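Local coordinates for cyanophage-like gp41-1 intein (Metagenome, PDB 6QAZ), which probably catalyses protein splicing, excising itself and joining its flanking sequences, as a naturally split intein of the gp41-1 type, at residues F119-D123 / I124-N128. Sequence-based numbering, arbitrary orientation.
Sequences FYAND and ILTHN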
loop_
_atom_site.group_PDB
_atom_site.type_symbol
_atom_site.label_atom_id
_atom_site.label_comp_id
_atom_site.label_asym_id
_atom_site.label_seq_id
_atom_site.Cartn_x
_atom_site.Cartn_y
_atom_site.Cartn_z
ATOM N N PHE A 119 0.140 -5.029 4.797
ATOM C CA PHE A 119 -0.182 -4.063 5.842
ATOM C C PHE A 119 -1.284 -3.153 5.327
ATOM O O PHE A 119 -1.432 -2.942 4.112
ATOM C CB PHE A 119 1.034 -3.256 6.321
ATOM C CG PHE A 119 1.825 -2.522 5.268
ATOM C CD1 PHE A 119 1.492 -1.258 4.844
ATOM C CD2 PHE A 119 2.938 -3.098 4.741
ATOM C CE1 PHE A 119 2.252 -0.592 3.908
ATOM C CE2 PHE A 119 3.718 -2.412 3.836
ATOM C CZ PHE A 119 3.348 -1.173 3.377
ATOM N N TYR A 120 -2.041 -2.577 6.247
ATOM C CA TYR A 120 -3.015 -1.551 5.879
ATOM C C TYR A 120 -2.306 -0.213 5.668
ATOM O O TYR A 120 -1.514 0.248 6.494
ATOM C CB TYR A 120 -4.070 -1.408 6.983
ATOM C CG TYR A 120 -5.056 -2.566 7.026
ATOM C CD1 TYR A 120 -5.976 -2.748 6.013
ATOM C CD2 TYR A 120 -5.072 -3.499 8.055
ATOM C CE1 TYR A 120 -6.891 -3.781 6.000
ATOM C CE2 TYR A 120 -6.006 -4.550 8.060
ATOM C CZ TYR A 120 -6.907 -4.682 7.023
ATOM O OH TYR A 120 -7.862 -5.686 6.965
ATOM N N ALA A 121 -2.622 0.420 4.561
ATOM C CA ALA A 121 -2.024 1.689 4.120
ATOM C C ALA A 121 -3.190 2.608 3.804
ATOM O O ALA A 121 -3.983 2.293 2.902
ATOM C CB ALA A 121 -1.135 1.439 2.929
ATOM N N ASN A 122 -3.358 3.670 4.567
ATOM C CA ASN A 122 -4.605 4.487 4.466
ATOM C C ASN A 122 -5.842 3.589 4.588
ATOM O O ASN A 122 -6.862 3.832 3.930
ATOM C CB ASN A 122 -4.637 5.308 3.203
ATOM C CG ASN A 122 -3.473 6.243 3.067
ATOM O OD1 ASN A 122 -2.825 6.625 4.041
ATOM N ND2 ASN A 122 -3.206 6.650 1.867
ATOM N N ASP A 123 -5.762 2.557 5.417
ATOM C CA ASP A 123 -6.885 1.636 5.686
ATOM C C ASP A 123 -7.209 0.733 4.493
ATOM O O ASP A 123 -8.231 0.056 4.524
ATOM C CB ASP A 123 -8.123 2.338 6.202
ATOM C CG ASP A 123 -7.946 2.996 7.528
ATOM O OD1 ASP A 123 -7.285 2.404 8.368
ATOM O OD2 ASP A 123 -8.536 4.073 7.747
ATOM N N ILE A 124 -6.322 0.666 3.501
ATOM C CA ILE A 124 -6.436 -0.242 2.349
ATOM C C ILE A 124 -5.389 -1.332 2.534
ATOM O O ILE A 124 -4.227 -1.040 2.754
ATOM C CB ILE A 124 -6.206 0.509 1.028
ATOM C CG1 ILE A 124 -7.212 1.651 0.864
ATOM C CG2 ILE A 124 -6.244 -0.457 -0.137
ATOM C CD1 ILE A 124 -6.956 2.538 -0.325
ATOM N N LEU A 125 -5.784 -2.597 2.404
ATOM C CA LEU A 125 -4.803 -3.681 2.537
ATOM C C LEU A 125 -3.907 -3.685 1.311
ATOM O O LEU A 125 -4.370 -3.760 0.154
ATOM C CB LEU A 125 -5.521 -5.009 2.697
ATOM C CG LEU A 125 -4.631 -6.168 3.134
ATOM C CD1 LEU A 125 -4.018 -5.963 4.511
ATOM C CD2 LEU A 125 -5.455 -7.451 3.133
ATOM N N THR A 126 -2.608 -3.606 1.535
ATOM C CA THR A 126 -1.629 -3.576 0.454
ATOM C C THR A 126 -0.515 -4.564 0.735
ATOM O O THR A 126 -0.333 -5.013 1.873
ATOM C CB THR A 126 -1.119 -2.158 0.211
ATOM O OG1 THR A 126 -0.484 -2.098 -1.071
ATOM C CG2 THR A 126 -0.116 -1.685 1.229
ATOM N N HIS A 127 0.195 -4.946 -0.313
ATOM C CA HIS A 127 1.409 -5.736 -0.157
ATOM C C HIS A 127 2.562 -4.790 0.084
ATOM O O HIS A 127 2.515 -3.626 -0.367
ATOM C CB HIS A 127 1.569 -6.578 -1.409
ATOM C CG HIS A 127 2.627 -7.578 -1.349
ATOM N ND1 HIS A 127 3.964 -7.302 -1.489
ATOM C CD2 HIS A 127 2.529 -8.899 -1.150
ATOM C CE1 HIS A 127 4.631 -8.457 -1.386
ATOM N NE2 HIS A 127 3.787 -9.433 -1.220
ATOM N N ASN A 128 3.577 -5.248 0.770
ATOM C CA ASN A 128 4.758 -4.407 0.954
ATOM C C ASN A 128 5.318 -3.991 -0.390
ATOM O O ASN A 128 5.853 -2.869 -0.497
ATOM C CB ASN A 128 5.733 -4.992 1.971
ATOM C CG ASN A 128 6.356 -6.364 1.727
ATOM O OD1 ASN A 128 6.733 -7.031 2.695
ATOM N ND2 ASN A 128 6.537 -6.773 0.490
ATOM O OXT ASN A 128 5.212 -4.816 -1.343
#
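Leu125 CD1 lies over one face of the Tyr120 ring, nearly above its centre and 4.0 Å from the centroid, while Ile124 C stands at that ring's edge. On the other side of this C-terminal beta hairpin, Thr126 CG2 sits over a face of the Phe119 ring, 26° off its normal, and Asn128 CA approaches the same ring obliquely at CE2. The Leu125 and Thr126 contacts are CH-pi contacts: Tyr120 and Leu125 form a non-hydrogen-bonded pair, Phe119 and Thr126 a hydrogen-bonded one. Phe119 CG stands between its backbone N and carbonyl carbon (chi1 55°), which lays the ring alongside Thr126. Threonine suits this buried place because Thr126 CG2 also meets Ala121 CB at 3.7 Å, while OG1 hydrogen-bonds to His66 and Leu67. Tyr120 likewise joins an apolar ring to a hydroxyl, bonded to Glu91. Asn122 and Asp123, which tolerate positive phi, make the type I' turn, and the Asn122 amide ties it to Gln10 and Glu59. The chain ends at Asn128, the residue type that cyclises in canonical intein splicing; His127 ND1 donates to Asn128 OXT at 2.8 Å, with the oxygen near the imidazole plane.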